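Putative GntR-family transcriptional regulator (PDB 3CNV) probably regulates transcription as a GntR-family member, its UTRA domain being expected to bind a small effector that modulates DNA binding. Local coordinates at residues M59-P69 with M143-H154. Residues are numbered along the deposited sequence; the frame is centred on the assembly and turned at random.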
HETATM    1  N   MSE C  59     -20.257  12.774  16.231  1.00 21.30           N
HETATM    2  CA  MSE C  59     -20.140  13.925  15.363  1.00 19.67           C
HETATM    3  C   MSE C  59     -20.034  13.469  13.935  1.00 18.05           C
HETATM    4  O   MSE C  59     -19.337  12.527  13.666  1.00 14.78           O
HETATM    5  CB  MSE C  59     -18.907  14.725  15.742  1.00 20.19           C
HETATM    6  CG  MSE C  59     -18.841  15.037  17.226  1.00 22.50           C
HETATM    7 SE   MSE C  59     -17.159  15.889  17.625  0.30 24.12          SE
HETATM    8  CE  MSE C  59     -17.586  17.571  16.799  1.00 21.05           C
ATOM      9  N   PRO C  60     -20.783  14.109  13.021  1.00 17.33           N
ATOM     10  CA  PRO C  60     -20.666  13.721  11.606  1.00 17.46           C
ATOM     11  C   PRO C  60     -19.302  14.018  11.101  1.00 15.89           C
ATOM     12  O   PRO C  60     -18.748  15.096  11.322  1.00 15.80           O
ATOM     13  CB  PRO C  60     -21.662  14.624  10.869  1.00 17.71           C
ATOM     14  CG  PRO C  60     -22.459  15.298  11.847  1.00 19.20           C
ATOM     15  CD  PRO C  60     -21.773  15.175  13.241  1.00 19.54           C
ATOM     16  N   THR C  61     -18.782  13.081  10.346  1.00 14.23           N
ATOM     17  CA  THR C  61     -17.398  13.107   9.919  1.00 13.59           C
ATOM     18  C   THR C  61     -17.219  12.864   8.414  1.00 12.93           C
ATOM     19  O   THR C  61     -16.354  13.487   7.786  1.00 12.68           O
ATOM     20  CB  THR C  61     -16.633  12.056  10.798  1.00 15.28           C
ATOM     21  OG1 THR C  61     -16.656  12.537  12.151  1.00 14.54           O
ATOM     22  CG2 THR C  61     -15.175  11.855  10.395  1.00 17.57           C
ATOM     23  N   VAL C  62     -18.105  12.040   7.853  1.00 12.27           N
ATOM     24  CA  VAL C  62     -18.079  11.689   6.417  1.00 12.98           C
ATOM     25  C   VAL C  62     -19.457  11.747   5.785  1.00 13.36           C
ATOM     26  O   VAL C  62     -20.438  11.267   6.347  1.00 12.77           O
ATOM     27  CB  VAL C  62     -17.418  10.235   6.201  1.00 13.59           C
ATOM     28  CG1 VAL C  62     -17.192   9.924   4.751  1.00 13.49           C
ATOM     29  CG2 VAL C  62     -16.090  10.114   6.960  1.00  7.19           C
ATOM     30  N   ILE C  63     -19.503  12.299   4.580  1.00 12.30           N
ATOM     31  CA  ILE C  63     -20.632  12.117   3.691  1.00 13.46           C
ATOM     32  C   ILE C  63     -20.132  11.364   2.456  1.00 13.75           C
ATOM     33  O   ILE C  63     -19.198  11.796   1.747  1.00 12.51           O
ATOM     34  CB  ILE C  63     -21.381  13.437   3.272  1.00 14.48           C
ATOM     35  CG1 ILE C  63     -21.813  14.243   4.471  1.00 15.11           C
ATOM     36  CG2 ILE C  63     -22.583  13.136   2.298  1.00 14.42           C
ATOM     37  CD1 ILE C  63     -23.016  13.691   5.266  1.00 17.80           C
ATOM     38  N   ASP C  64     -20.668  10.159   2.304  1.00 14.79           N
ATOM     39  CA  ASP C  64     -20.321   9.264   1.185  1.00 15.42           C
ATOM     40  C   ASP C  64     -21.481   9.215   0.193  1.00 15.91           C
ATOM     41  O   ASP C  64     -22.640   9.049   0.582  1.00 15.98           O
ATOM     42  CB  ASP C  64     -20.105   7.834   1.628  1.00 17.05           C
ATOM     43  CG  ASP C  64     -18.775   7.558   2.265  1.00 18.93           C
ATOM     44  OD1 ASP C  64     -17.760   8.169   1.819  1.00 18.89           O
ATOM     45  OD2 ASP C  64     -18.745   6.641   3.196  1.00 20.62           O
ATOM     46  N   ASP C  65     -21.159   9.362  -1.077  1.00 14.55           N
ATOM     47  CA  ASP C  65     -22.078   9.074  -2.191  1.00 14.70           C
ATOM     48  C   ASP C  65     -21.494   7.848  -2.876  1.00 15.01           C
ATOM     49  O   ASP C  65     -20.330   7.853  -3.234  1.00 15.94           O
ATOM     50  CB  ASP C  65     -22.207  10.205  -3.225  1.00 15.05           C
ATOM     51  CG  ASP C  65     -23.066  11.356  -2.746  1.00 22.83           C
ATOM     52  OD1 ASP C  65     -24.042  11.099  -2.043  1.00 27.64           O
ATOM     53  OD2 ASP C  65     -22.778  12.520  -3.092  1.00 30.34           O
ATOM     54  N   LEU C  66     -22.334   6.867  -3.150  1.00 14.95           N
ATOM     55  CA  LEU C  66     -21.916   5.577  -3.764  1.00 15.95           C
ATOM     56  C   LEU C  66     -22.779   5.342  -4.985  1.00 16.01           C
ATOM     57  O   LEU C  66     -23.952   5.675  -5.013  1.00 15.89           O
ATOM     58  CB  LEU C  66     -22.207   4.388  -2.788  1.00 18.92           C
ATOM     59  CG  LEU C  66     -21.534   4.068  -1.493  1.00 20.82           C
ATOM     60  CD1 LEU C  66     -21.903   5.046  -0.353  1.00 21.71           C
ATOM     61  CD2 LEU C  66     -21.927   2.625  -1.234  1.00 22.17           C
ATOM     62  N   TRP C  67     -22.200   4.685  -5.967  1.00 15.09           N
ATOM     63  CA  TRP C  67     -22.919   4.289  -7.164  1.00 13.92           C
ATOM     64  C   TRP C  67     -22.502   2.823  -7.425  1.00 13.20           C
ATOM     65  O   TRP C  67     -21.321   2.496  -7.508  1.00 14.43           O
ATOM     66  CB  TRP C  67     -22.487   5.126  -8.377  1.00 14.60           C
ATOM     67  CG  TRP C  67     -22.895   6.572  -8.377  1.00 16.33           C
ATOM     68  CD1 TRP C  67     -23.998   7.111  -8.957  1.00 18.85           C
ATOM     69  CD2 TRP C  67     -22.204   7.650  -7.752  1.00 18.19           C
ATOM     70  NE1 TRP C  67     -24.029   8.458  -8.743  1.00 21.17           N
ATOM     71  CE2 TRP C  67     -22.943   8.810  -7.982  1.00 19.48           C
ATOM     72  CE3 TRP C  67     -21.025   7.741  -7.031  1.00 20.57           C
ATOM     73  CZ2 TRP C  67     -22.521  10.067  -7.520  1.00 23.61           C
ATOM     74  CZ3 TRP C  67     -20.622   8.962  -6.563  1.00 24.28           C
ATOM     75  CH2 TRP C  67     -21.368  10.121  -6.787  1.00 21.71           C
ATOM     76  N   LEU C  68     -23.484   1.986  -7.576  1.00 12.30           N
ATOM     77  CA  LEU C  68     -23.332   0.560  -7.806  1.00 12.99           C
ATOM     78  C   LEU C  68     -24.098   0.084  -9.047  1.00 14.24           C
ATOM     79  O   LEU C  68     -25.196   0.510  -9.291  1.00 11.81           O
ATOM     80  CB  LEU C  68     -23.839  -0.170  -6.586  1.00 13.69           C
ATOM     81  CG  LEU C  68     -23.267   0.262  -5.221  1.00 16.27           C
ATOM     82  CD1 LEU C  68     -24.214  -0.132  -4.098  1.00 17.97           C
ATOM     83  CD2 LEU C  68     -21.906  -0.438  -5.052  1.00 14.25           C
ATOM     84  N   PRO C  69     -23.503  -0.837  -9.822  1.00 15.85           N
ATOM     85  CA  PRO C  69     -24.194  -1.311 -11.051  1.00 17.29           C
ATOM     86  C   PRO C  69     -25.563  -1.991 -10.714  1.00 18.07           C
ATOM     87  O   PRO C  69     -25.643  -2.882  -9.875  1.00 16.78           O
ATOM     88  CB  PRO C  69     -23.201  -2.275 -11.658  1.00 17.41           C
ATOM     89  CG  PRO C  69     -22.214  -2.623 -10.527  1.00 18.67           C
ATOM     90  CD  PRO C  69     -22.218  -1.518  -9.575  1.00 15.97           C
HETATM   91  N   MSE C 143     -16.841  -2.383  -9.396  1.00 13.29           N
HETATM   92  CA  MSE C 143     -18.155  -2.651  -8.810  1.00 13.82           C
HETATM   93  C   MSE C 143     -18.748  -1.541  -7.936  1.00 12.42           C
HETATM   94  O   MSE C 143     -19.910  -1.618  -7.485  1.00 13.22           O
HETATM   95  CB  MSE C 143     -18.100  -3.921  -7.910  1.00 13.82           C
HETATM   96  CG  MSE C 143     -18.022  -5.237  -8.602  1.00 16.50           C
HETATM   97 SE   MSE C 143     -19.290  -5.561 -10.075  0.50 17.02          SE
HETATM   98  CE  MSE C 143     -20.912  -5.469  -9.056  1.00 23.10           C
ATOM     99  N   GLU C 144     -17.951  -0.550  -7.654  1.00 13.58           N
ATOM    100  CA  GLU C 144     -18.379   0.601  -6.854  1.00 14.16           C
ATOM    101  C   GLU C 144     -17.563   1.804  -7.146  1.00 14.31           C
ATOM    102  O   GLU C 144     -16.322   1.731  -7.290  1.00 12.70           O
ATOM    103  CB  GLU C 144     -18.223   0.351  -5.335  1.00 15.43           C
ATOM    104  CG  GLU C 144     -18.761   1.494  -4.472  1.00 16.42           C
ATOM    105  CD  GLU C 144     -18.202   1.506  -3.042  1.00 20.07           C
ATOM    106  OE1 GLU C 144     -16.965   1.274  -2.889  1.00 20.93           O
ATOM    107  OE2 GLU C 144     -19.018   1.753  -2.108  1.00 19.33           O
ATOM    108  N   VAL C 145     -18.304   2.909  -7.188  1.00 13.96           N
ATOM    109  CA  VAL C 145     -17.773   4.254  -7.184  1.00 14.02           C
ATOM    110  C   VAL C 145     -18.227   4.913  -5.929  1.00 14.35           C
ATOM    111  O   VAL C 145     -19.396   4.905  -5.604  1.00 14.77           O
ATOM    112  CB  VAL C 145     -18.213   5.126  -8.389  1.00 14.77           C
ATOM    113  CG1 VAL C 145     -17.689   6.616  -8.216  1.00 13.83           C
ATOM    114  CG2 VAL C 145     -17.684   4.569  -9.722  1.00 15.68           C
ATOM    115  N   ARG C 146     -17.290   5.437  -5.169  1.00 13.95           N
ATOM    116  CA  ARG C 146     -17.672   6.152  -3.959  1.00 15.31           C
ATOM    117  C   ARG C 146     -16.884   7.464  -3.854  1.00 15.56           C
ATOM    118  O   ARG C 146     -15.646   7.469  -4.017  1.00 17.39           O
ATOM    119  CB  ARG C 146     -17.395   5.245  -2.720  1.00 15.00           C
ATOM    120  CG  ARG C 146     -17.787   5.871  -1.382  1.00 16.12           C
ATOM    121  CD  ARG C 146     -17.477   4.984  -0.161  1.00 15.77           C
ATOM    122  NE  ARG C 146     -18.103   3.670  -0.208  1.00 14.97           N
ATOM    123  CZ  ARG C 146     -18.200   2.817   0.799  1.00 14.64           C
ATOM    124  NH1 ARG C 146     -17.598   3.067   1.962  1.00 15.64           N
ATOM    125  NH2 ARG C 146     -18.838   1.663   0.606  1.00 13.91           N
ATOM    126  N   ARG C 147     -17.610   8.574  -3.627  1.00 14.29           N
ATOM    127  CA  ARG C 147     -17.039   9.814  -3.308  1.00 15.18           C
ATOM    128  C   ARG C 147     -17.343  10.200  -1.880  1.00 14.70           C
ATOM    129  O   ARG C 147     -18.516  10.354  -1.467  1.00 12.84           O
ATOM    130  CB  ARG C 147     -17.539  10.936  -4.182  1.00 17.21           C
ATOM    131  CG  ARG C 147     -16.902  12.251  -3.692  1.00 25.25           C
ATOM    132  CD  ARG C 147     -17.406  13.497  -4.443  1.00 32.57           C
ATOM    133  NE  ARG C 147     -18.773  13.350  -4.937  1.00 41.94           N
ATOM    134  CZ  ARG C 147     -19.889  13.629  -4.248  1.00 44.46           C
ATOM    135  NH1 ARG C 147     -19.836  14.050  -2.998  1.00 44.25           N
ATOM    136  NH2 ARG C 147     -21.073  13.472  -4.836  1.00 47.43           N
ATOM    137  N   GLY C 148     -16.255  10.314  -1.116  1.00 13.76           N
ATOM    138  CA  GLY C 148     -16.356  10.662   0.255  1.00 12.19           C
ATOM    139  C   GLY C 148     -15.888  12.092   0.513  1.00 13.95           C
ATOM    140  O   GLY C 148     -14.938  12.589  -0.067  1.00 13.21           O
ATOM    141  N   LEU C 149     -16.565  12.728   1.426  1.00 13.46           N
ATOM    142  CA  LEU C 149     -16.145  14.036   1.879  1.00 12.80           C
ATOM    143  C   LEU C 149     -16.019  13.929   3.373  1.00 13.58           C
ATOM    144  O   LEU C 149     -16.998  13.664   4.062  1.00 12.92           O
ATOM    145  CB  LEU C 149     -17.144  15.145   1.450  1.00 13.92           C
ATOM    146  CG  LEU C 149     -17.196  15.559  -0.028  1.00 16.44           C
ATOM    147  CD1 LEU C 149     -18.583  16.224  -0.229  1.00 16.43           C
ATOM    148  CD2 LEU C 149     -16.011  16.523  -0.445  1.00 15.06           C
ATOM    149  N   TYR C 150     -14.804  14.207   3.834  1.00 12.66           N
ATOM    150  CA  TYR C 150     -14.380  13.983   5.187  1.00 12.78           C
ATOM    151  C   TYR C 150     -14.044  15.295   5.832  1.00 12.68           C
ATOM    152  O   TYR C 150     -13.302  16.130   5.309  1.00 10.53           O
ATOM    153  CB  TYR C 150     -13.104  13.127   5.243  1.00 14.43           C
ATOM    154  CG  TYR C 150     -13.194  11.708   4.722  1.00 15.42           C
ATOM    155  CD1 TYR C 150     -13.766  11.406   3.494  1.00 19.61           C
ATOM    156  CD2 TYR C 150     -12.637  10.677   5.428  1.00 22.81           C
ATOM    157  CE1 TYR C 150     -13.776  10.081   2.995  1.00 21.73           C
ATOM    158  CE2 TYR C 150     -12.655   9.329   4.945  1.00 25.06           C
ATOM    159  CZ  TYR C 150     -13.249   9.052   3.731  1.00 19.33           C
ATOM    160  OH  TYR C 150     -13.233   7.761   3.289  1.00 19.29           O
ATOM    161  N   LEU C 151     -14.589  15.453   7.021  1.00 11.78           N
ATOM    162  CA  LEU C 151     -14.226  16.590   7.890  1.00 12.85           C
ATOM    163  C   LEU C 151     -13.070  16.072   8.771  1.00 13.91           C
ATOM    164  O   LEU C 151     -13.236  15.187   9.576  1.00 13.75           O
ATOM    165  CB  LEU C 151     -15.393  17.003   8.758  1.00 12.82           C
ATOM    166  CG  LEU C 151     -15.102  18.087   9.777  1.00 12.92           C
ATOM    167  CD1 LEU C 151     -14.811  19.397   8.965  1.00 12.35           C
ATOM    168  CD2 LEU C 151     -16.274  18.201  10.739  1.00 14.23           C
ATOM    169  N   THR C 152     -11.886  16.602   8.529  1.00 14.66           N
ATOM    170  CA  THR C 152     -10.650  16.108   9.131  1.00 15.07           C
ATOM    171  C   THR C 152     -10.179  16.968  10.287  1.00 16.63           C
ATOM    172  O   THR C 152      -8.995  17.179  10.469  1.00 18.60           O
ATOM    173  CB  THR C 152      -9.528  15.950   8.063  1.00 15.04           C
ATOM    174  OG1 THR C 152      -9.293  17.192   7.419  1.00 15.28           O
ATOM    175  CG2 THR C 152      -9.921  14.999   7.056  1.00 14.42           C
ATOM    176  N   ASP C 153     -11.102  17.452  11.090  1.00 17.42           N
ATOM    177  CA  ASP C 153     -10.702  18.254  12.217  1.00 19.41           C
ATOM    178  C   ASP C 153     -10.276  17.440  13.474  1.00 18.85           C
ATOM    179  O   ASP C 153      -9.517  17.917  14.304  1.00 18.81           O
ATOM    180  CB  ASP C 153     -11.715  19.421  12.500  1.00 20.85           C
ATOM    181  CG  ASP C 153     -13.088  18.966  13.008  1.00 25.57           C
ATOM    182  OD1 ASP C 153     -13.825  19.806  13.644  1.00 29.80           O
ATOM    183  OD2 ASP C 153     -13.451  17.792  12.739  1.00 34.89           O
ATOM    184  N   HIS C 154     -10.771  16.227  13.609  1.00 17.97           N
ATOM    185  CA  HIS C 154     -10.462  15.399  14.784  1.00 17.55           C
ATOM    186  C   HIS C 154      -9.939  14.054  14.341  1.00 16.83           C
ATOM    187  O   HIS C 154      -9.610  13.203  15.150  1.00 15.01           O
ATOM    188  CB  HIS C 154     -11.734  15.110  15.539  1.00 17.96           C
ATOM    189  CG  HIS C 154     -12.338  16.323  16.179  1.00 19.52           C
ATOM    190  ND1 HIS C 154     -11.710  17.025  17.181  1.00 24.25           N
ATOM    191  CD2 HIS C 154     -13.536  16.914  15.995  1.00 20.70           C
ATOM    192  CE1 HIS C 154     -12.493  18.019  17.574  1.00 24.03           C
ATOM    193  NE2 HIS C 154     -13.606  17.973  16.858  1.00 22.08           N
TER
HETATM  194  O   HOH W   1     -19.804  12.737  -0.746  1.00 22.01           O
HETATM  195  O   HOH W   2     -15.298   7.304   1.520  1.00 17.30           O
HETATM  196  O   HOH W   3     -16.366   5.447   3.212  1.00 19.04           O
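Leu66 lies alongside Arg146, its CG 3.7 Å from Arg146 NE, and its CD2 reaches Glu144 OE2. With CG anti to the backbone N (chi1 -179°) and a bend at chi3, Arg146 turns NE and NH2 side-on to Glu144 OE2, at 2.8 Å and 2.7 Å; NH2 meets the syn lone pair of OE2, while Tyr89 and Ser135 bond Glu144 OE1. Asp64 OD2 lies well out of the guanidinium plane, 4.0 Å from Arg146 NH1, a long, charge-only salt bridge that a water spans; its firmer partner is Arg52. A citrate, probably from crystallisation, bonds Arg146 NH1 and may mark the pocket where effectors bind in UTRA domains. Strands 59-69 and 141-150 are the central antiparallel pair of the six-stranded UTRA sheet; paired backbone bonds join Ile63 with Leu149, Asp65 with Arg147 and Trp67 with Val145. On the same face as Asp64 and Leu66, Val62 CG2 sits over the Tyr150 ring, 4.0 Å from its centroid. On the other face Asp65 OD2 meets Arg147 NH2 at 2.6 Å, a salt bridge with a weak hydrogen bond, carboxylate and guanidinium planes 81° apart; Arg51 holds Asp65 OD1. There Trp67 CE3 packs on Val145 CG1 at 3.7 Å.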